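Local coordinates for protein dihydroorotase (Saccharomyces cerevisiae S288C, PDB 6L0A) that catalyses the zinc-dependent, reversible interconversion of N-carbamoyl-L-aspartate and dihydroorotate, the third step of de novo pyrimidine biosynthesis, at residues K204-L209 against Y252-S257; V133-G138 against I177-T182. All coordinates share one frame; numbering follows the deposited sequence.

How the interactions relate
Interactions 1 and 2 lie in one parallel sheet of the TIM-barrel fold, their centres about 8 Å apart, with strand 175-178 of interaction 2 beside strand 205-209 of interaction 1. Among the polar links between them, Leu178 N and Ala206 O, 2.8 Å apart, probably form a backbone hydrogen bond, and Thr208 OG1 probably bonds to Glu179 OE1 at 2.7 Å. Ala207 CB also packs on Cys181 SG at 3.5 Å. Interaction 2 carries two zinc ligands and touches the bound malate, whereas interaction 1 lies behind the ligands: at nearest atoms the side chain of Thr208 is about 5 Å from that of His180, about 8 Å from a zinc ion and about 9 Å from the malate.

Interaction 1: K204-L209 against Y252-S257; sequences KVAATL and YFFFGS
Parallel strand pairing joins strands 205-209 and 253-255 as neighbouring staves of the TIM barrel, a buried contact made by backbone bonds and by side chains on both faces of the sheet. The strand axes approach to 4.7 Å and diverge by 38°. The bonds alternate as parallel pairing requires: Ala207 N gives to Tyr252 O, Phe254 N to Ala207 O (3.2 Å), Leu209 N to Phe254 O and Gly256 N to Leu209 O. On the face bearing Thr208 and Phe254, a chi1 of 50° sets Phe254 CG between the backbone N and carbonyl carbon, and the outer ring carbons then reach toward the neighbouring strand. CE1 touches Ala206 CB at 3.6 Å, while CE2 meets Thr208 CG2, also at 3.6 Å. Replacing Phe254 with an alanine would probably leave both methyls without this apolar partner and open a gap toward Phe307 of helix 300-312. On the other face Ala207 CB sits at the edge of the Phe253 ring, 4.0 Å from CD1, and Leu209 CD1 packs on Phe253 CB at 4.3 Å. Toward the C-terminal ends Thr208 OG1 bonds to Glu179 OE1, and one water donates to Thr208 OG1 (3.0 Å) and Gly256 O (2.7 Å).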
loop_
_atom_site.group_PDB
_atom_site.type_symbol
_atom_site.label_atom_id
_atom_site.label_comp_id
_atom_site.label_asym_id
_atom_site.label_seq_id
_atom_site.Cartn_x
_atom_site.Cartn_y
_atom_site.Cartn_z
ATOM N N LYS C 204 18.430 -9.085 26.702
ATOM C CA LYS C 204 19.470 -8.607 25.801
ATOM C C LYS C 204 18.936 -8.181 24.443
ATOM O O LYS C 204 19.515 -7.296 23.801
ATOM C CB LYS C 204 20.530 -9.694 25.581
ATOM C CG LYS C 204 21.443 -9.943 26.771
ATOM C CD LYS C 204 22.463 -8.830 26.935
ATOM C CE LYS C 204 23.440 -9.151 28.059
ATOM N NZ LYS C 204 23.985 -7.907 28.669
ATOM N N VAL C 205 17.876 -8.822 23.975
ATOM C CA VAL C 205 17.279 -8.518 22.683
ATOM C C VAL C 205 15.860 -8.060 22.951
ATOM O O VAL C 205 15.049 -8.821 23.493
ATOM C CB VAL C 205 17.309 -9.730 21.742
ATOM C CG1 VAL C 205 16.576 -9.407 20.443
ATOM C CG2 VAL C 205 18.762 -10.121 21.463
ATOM N N ALA C 206 15.572 -6.807 22.618
ATOM C CA ALA C 206 14.249 -6.245 22.804
ATOM C C ALA C 206 13.696 -5.815 21.453
ATOM O O ALA C 206 14.373 -5.892 20.428
ATOM C CB ALA C 206 14.280 -5.067 23.778
ATOM N N ALA C 207 12.445 -5.380 21.473
ATOM C CA ALA C 207 11.774 -4.860 20.294
ATOM C C ALA C 207 10.980 -3.643 20.724
ATOM O O ALA C 207 10.396 -3.633 21.813
ATOM C CB ALA C 207 10.845 -5.901 19.664
ATOM N N THR C 208 10.987 -2.606 19.900
ATOM C CA THR C 208 10.120 -1.473 20.171
ATOM C C THR C 208 8.854 -1.591 19.328
ATOM O O THR C 208 8.849 -2.211 18.262
ATOM C CB THR C 208 10.822 -0.141 19.903
ATOM O OG1 THR C 208 11.344 -0.120 18.564
ATOM C CG2 THR C 208 11.960 0.101 20.932
ATOM N N LEU C 209 7.763 -1.035 19.846
ATOM C CA LEU C 209 6.502 -0.975 19.122
ATOM C C LEU C 209 6.066 0.475 19.032
ATOM O O LEU C 209 6.174 1.224 20.005
ATOM C CB LEU C 209 5.426 -1.822 19.809
ATOM C CG LEU C 209 5.786 -3.312 19.915
ATOM C CD1 LEU C 209 4.815 -4.021 20.854
ATOM C CD2 LEU C 209 5.787 -3.978 18.536
ATOM N N TYR C 252 10.604 -7.208 27.317
ATOM C CA TYR C 252 11.336 -7.115 26.063
ATOM C C TYR C 252 10.524 -6.443 24.957
ATOM O O TYR C 252 10.932 -6.491 23.787
ATOM C CB TYR C 252 11.816 -8.497 25.609
ATOM C CG TYR C 252 10.863 -9.648 25.878
ATOM C CD1 TYR C 252 10.960 -10.402 27.045
ATOM C CD2 TYR C 252 9.888 -10.000 24.952
ATOM C CE1 TYR C 252 10.104 -11.464 27.287
ATOM C CE2 TYR C 252 9.024 -11.062 25.184
ATOM C CZ TYR C 252 9.140 -11.791 26.350
ATOM O OH TYR C 252 8.283 -12.847 26.582
ATOM N N PHE C 253 9.395 -5.814 25.301
ATOM C CA PHE C 253 8.653 -4.938 24.397
ATOM C C PHE C 253 8.473 -3.595 25.090
ATOM O O PHE C 253 8.038 -3.551 26.245
ATOM C CB PHE C 253 7.276 -5.520 24.022
ATOM C CG PHE C 253 7.334 -6.859 23.334
ATOM C CD1 PHE C 253 7.914 -6.989 22.085
ATOM C CD2 PHE C 253 6.781 -7.987 23.931
ATOM C CE1 PHE C 253 7.970 -8.221 21.452
ATOM C CE2 PHE C 253 6.825 -9.219 23.294
ATOM C CZ PHE C 253 7.419 -9.334 22.057
ATOM N N PHE C 254 8.821 -2.503 24.410
ATOM C CA PHE C 254 8.538 -1.189 24.969
ATOM C C PHE C 254 8.371 -0.184 23.839
ATOM O O PHE C 254 8.547 -0.504 22.663
ATOM C CB PHE C 254 9.610 -0.746 25.991
ATOM C CG PHE C 254 11.038 -0.870 25.520
ATOM C CD1 PHE C 254 11.796 -1.984 25.847
ATOM C CD2 PHE C 254 11.643 0.159 24.805
ATOM C CE1 PHE C 254 13.127 -2.087 25.449
ATOM C CE2 PHE C 254 12.971 0.060 24.404
ATOM C CZ PHE C 254 13.710 -1.066 24.728
ATOM N N PHE C 255 8.003 1.039 24.220
ATOM C CA PHE C 255 7.523 2.047 23.282
ATOM C C PHE C 255 8.672 2.722 22.551
ATOM O O PHE C 255 9.594 3.253 23.178
ATOM C CB PHE C 255 6.717 3.105 24.032
ATOM C CG PHE C 255 6.197 4.223 23.171
ATOM C CD1 PHE C 255 5.469 3.958 22.024
ATOM C CD2 PHE C 255 6.405 5.551 23.543
ATOM C CE1 PHE C 255 4.968 4.998 21.256
ATOM C CE2 PHE C 255 5.901 6.594 22.786
ATOM C CZ PHE C 255 5.175 6.313 21.637
ATOM N N GLY C 256 8.596 2.724 21.221
ATOM C CA GLY C 256 9.418 3.608 20.410
ATOM C C GLY C 256 8.528 4.124 19.302
ATOM O O GLY C 256 8.039 3.325 18.501
ATOM N N SER C 257 8.270 5.428 19.259
ATOM C CA SER C 257 7.212 5.917 18.377
ATOM C C SER C 257 7.587 5.792 16.909
ATOM O O SER C 257 6.710 5.605 16.055
ATOM C CB SER C 257 6.892 7.377 18.694
ATOM O OG SER C 257 7.982 8.224 18.376
HETATM O O HOH W 1 9.865 1.970 17.058
#

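Interaction 2: V133-G138 against I177-T182; sequences VLNLHG and ILEHCT. With ZN (zinc ion), chain L.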
loop_
_atom_site.group_PDB
_atom_site.type_symbol
_atom_site.label_atom_id
_atom_site.label_comp_id
_atom_site.label_asym_id
_atom_site.label_seq_id
_atom_site.Cartn_x
_atom_site.Cartn_y
_atom_site.Cartn_z
ATOM N N VAL C 133 23.946 0.083 22.548
ATOM C CA VAL C 133 22.801 -0.641 21.998
ATOM C C VAL C 133 22.908 -0.639 20.482
ATOM O O VAL C 133 23.224 0.387 19.884
ATOM C CB VAL C 133 21.478 0.002 22.460
ATOM C CG1 VAL C 133 20.290 -0.640 21.740
ATOM C CG2 VAL C 133 21.333 -0.091 23.981
ATOM N N LEU C 134 22.664 -1.785 19.849
ATOM C CA LEU C 134 22.610 -1.849 18.392
ATOM C C LEU C 134 21.138 -1.846 17.995
ATOM O O LEU C 134 20.415 -2.795 18.302
ATOM C CB LEU C 134 23.327 -3.090 17.862
ATOM C CG LEU C 134 23.149 -3.352 16.364
ATOM C CD1 LEU C 134 23.758 -2.217 15.536
ATOM C CD2 LEU C 134 23.750 -4.709 15.973
ATOM N N ASN C 135 20.696 -0.772 17.334
ATOM C CA ASN C 135 19.315 -0.620 16.887
ATOM C C ASN C 135 19.214 -1.059 15.436
ATOM O O ASN C 135 19.933 -0.544 14.586
ATOM C CB ASN C 135 18.863 0.832 17.003
ATOM C CG ASN C 135 19.202 1.442 18.345
ATOM O OD1 ASN C 135 20.230 2.102 18.496
ATOM N ND2 ASN C 135 18.319 1.261 19.308
ATOM N N LEU C 136 18.297 -1.974 15.149
ATOM C CA LEU C 136 18.159 -2.524 13.813
ATOM C C LEU C 136 16.816 -2.109 13.222
ATOM O O LEU C 136 15.773 -2.361 13.826
ATOM C CB LEU C 136 18.268 -4.045 13.850
ATOM C CG LEU C 136 19.583 -4.608 14.395
ATOM C CD1 LEU C 136 19.488 -6.111 14.504
ATOM C CD2 LEU C 136 20.744 -4.188 13.491
ATOM N N HIS C 137 16.849 -1.466 12.061
ATOM C CA HIS C 137 15.686 -1.431 11.180
ATOM C C HIS C 137 15.697 -2.767 10.458
ATOM O O HIS C 137 16.424 -2.953 9.479
ATOM C CB HIS C 137 15.746 -0.263 10.201
ATOM C CG HIS C 137 14.525 -0.150 9.345
ATOM N ND1 HIS C 137 13.715 0.970 9.341
ATOM C CD2 HIS C 137 13.963 -1.026 8.477
ATOM C CE1 HIS C 137 12.716 0.782 8.497
ATOM N NE2 HIS C 137 12.840 -0.420 7.959
ATOM N N GLY C 138 14.951 -3.728 10.990
ATOM C CA GLY C 138 15.061 -5.085 10.504
ATOM C C GLY C 138 14.236 -5.398 9.271
ATOM O O GLY C 138 13.203 -6.066 9.370
ATOM N N ILE C 177 18.155 -4.167 19.620
ATOM C CA ILE C 177 16.728 -3.902 19.534
ATOM C C ILE C 177 16.272 -4.095 18.100
ATOM O O ILE C 177 16.824 -3.486 17.176
ATOM C CB ILE C 177 16.361 -2.489 20.015
ATOM C CG1 ILE C 177 16.796 -2.280 21.467
ATOM C CG2 ILE C 177 14.845 -2.280 19.882
ATOM C CD1 ILE C 177 16.505 -0.890 21.988
ATOM N N LEU C 178 15.257 -4.925 17.921
ATOM C CA LEU C 178 14.526 -4.967 16.659
ATOM C C LEU C 178 13.507 -3.834 16.714
ATOM O O LEU C 178 12.462 -3.954 17.352
ATOM C CB LEU C 178 13.867 -6.328 16.468
ATOM C CG LEU C 178 13.198 -6.581 15.108
ATOM C CD1 LEU C 178 14.164 -6.414 13.936
ATOM C CD2 LEU C 178 12.551 -7.957 15.080
ATOM N N GLU C 179 13.835 -2.712 16.073
ATOM C CA GLU C 179 13.005 -1.524 16.161
ATOM C C GLU C 179 11.681 -1.728 15.426
ATOM O O GLU C 179 11.586 -2.508 14.478
ATOM C CB GLU C 179 13.742 -0.315 15.575
ATOM C CG GLU C 179 15.031 0.063 16.320
ATOM C CD GLU C 179 14.757 0.646 17.695
ATOM O OE1 GLU C 179 13.625 1.121 17.912
ATOM O OE2 GLU C 179 15.667 0.643 18.565
ATOM N N HIS C 180 10.661 -0.995 15.875
ATOM C CA HIS C 180 9.319 -0.975 15.287
ATOM C C HIS C 180 8.898 -2.273 14.608
ATOM O O HIS C 180 8.737 -2.314 13.378
ATOM C CB HIS C 180 9.186 0.207 14.303
ATOM C CG HIS C 180 10.366 0.421 13.397
ATOM N ND1 HIS C 180 10.926 -0.585 12.638
ATOM C CD2 HIS C 180 11.064 1.545 13.105
ATOM C CE1 HIS C 180 11.934 -0.094 11.936
ATOM N NE2 HIS C 180 12.039 1.197 12.200
ATOM N N CYS C 181 8.702 -3.332 15.400
ATOM C CA CYS C 181 8.228 -4.600 14.851
ATOM C C CYS C 181 6.849 -4.436 14.242
ATOM O O CYS C 181 5.989 -3.724 14.785
ATOM C CB CYS C 181 8.168 -5.689 15.922
ATOM S SG CYS C 181 9.773 -6.317 16.407
ATOM N N THR C 182 6.614 -5.143 13.134
ATOM C CA THR C 182 5.328 -5.038 12.469
ATOM C C THR C 182 4.660 -6.366 12.168
ATOM O O THR C 182 3.536 -6.355 11.673
ATOM C CB THR C 182 5.473 -4.262 11.156
ATOM O OG1 THR C 182 6.428 -4.940 10.325
ATOM C CG2 THR C 182 5.924 -2.852 11.431
HETATM ZN ZN ZN L . 12.624 2.588 10.686
HETATM O O HOH W 2 12.753 -3.237 12.279
#
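One zinc site of the binuclear centre sits just past the C-terminal ends of strands 133-136 and 175-178, where His137 and His180 share one ion: His137 ND1 lies 2.4 Å from the zinc and His180 NE2 2.1 Å. With two ligand atoms of one ion so close, the rings meet in an offset edge-to-face manner, planes at 73°, the edge of His180 turned to a face of His137. His180 CE1 lies 3.3 Å from His137 ND1, over that face and toward the rim. A chi1 of -176° holds the His137 ring anti to its main-chain nitrogen and swings it out to the metal, while Glu139 OE1 takes its NE2 in a hydrogen bond. Lys98, probably carboxylated as in relatives, is a further ligand and also binds the second zinc ion.

Below the site, strands 133-136 and 175-178 are the parallel pair of a beta-alpha-beta unit whose crossover runs through helix 156-170. Ile177 N bonds to Leu134 O, Leu136 N to Ile177 O (2.9 Å), and Glu179 N to Leu136 O. On one face Asn135 ND2 donates to Glu179 OE2 at 2.8 Å, meeting it on the anti side with amide and carboxylate planes 47° apart; Tyr39 OH holds Asn135 OD1. Glu179 OE1 in turn receives bonds from Thr208 OG1 and His14 ND1, so this buried carboxylate probably helps orient the latter residue, another zinc ligand. Val133 CG1 packs on Ile177 CD1 at 3.8 Å, and water bridges Gly138 N to Glu179 O, 2.6 Å from Gly138 N.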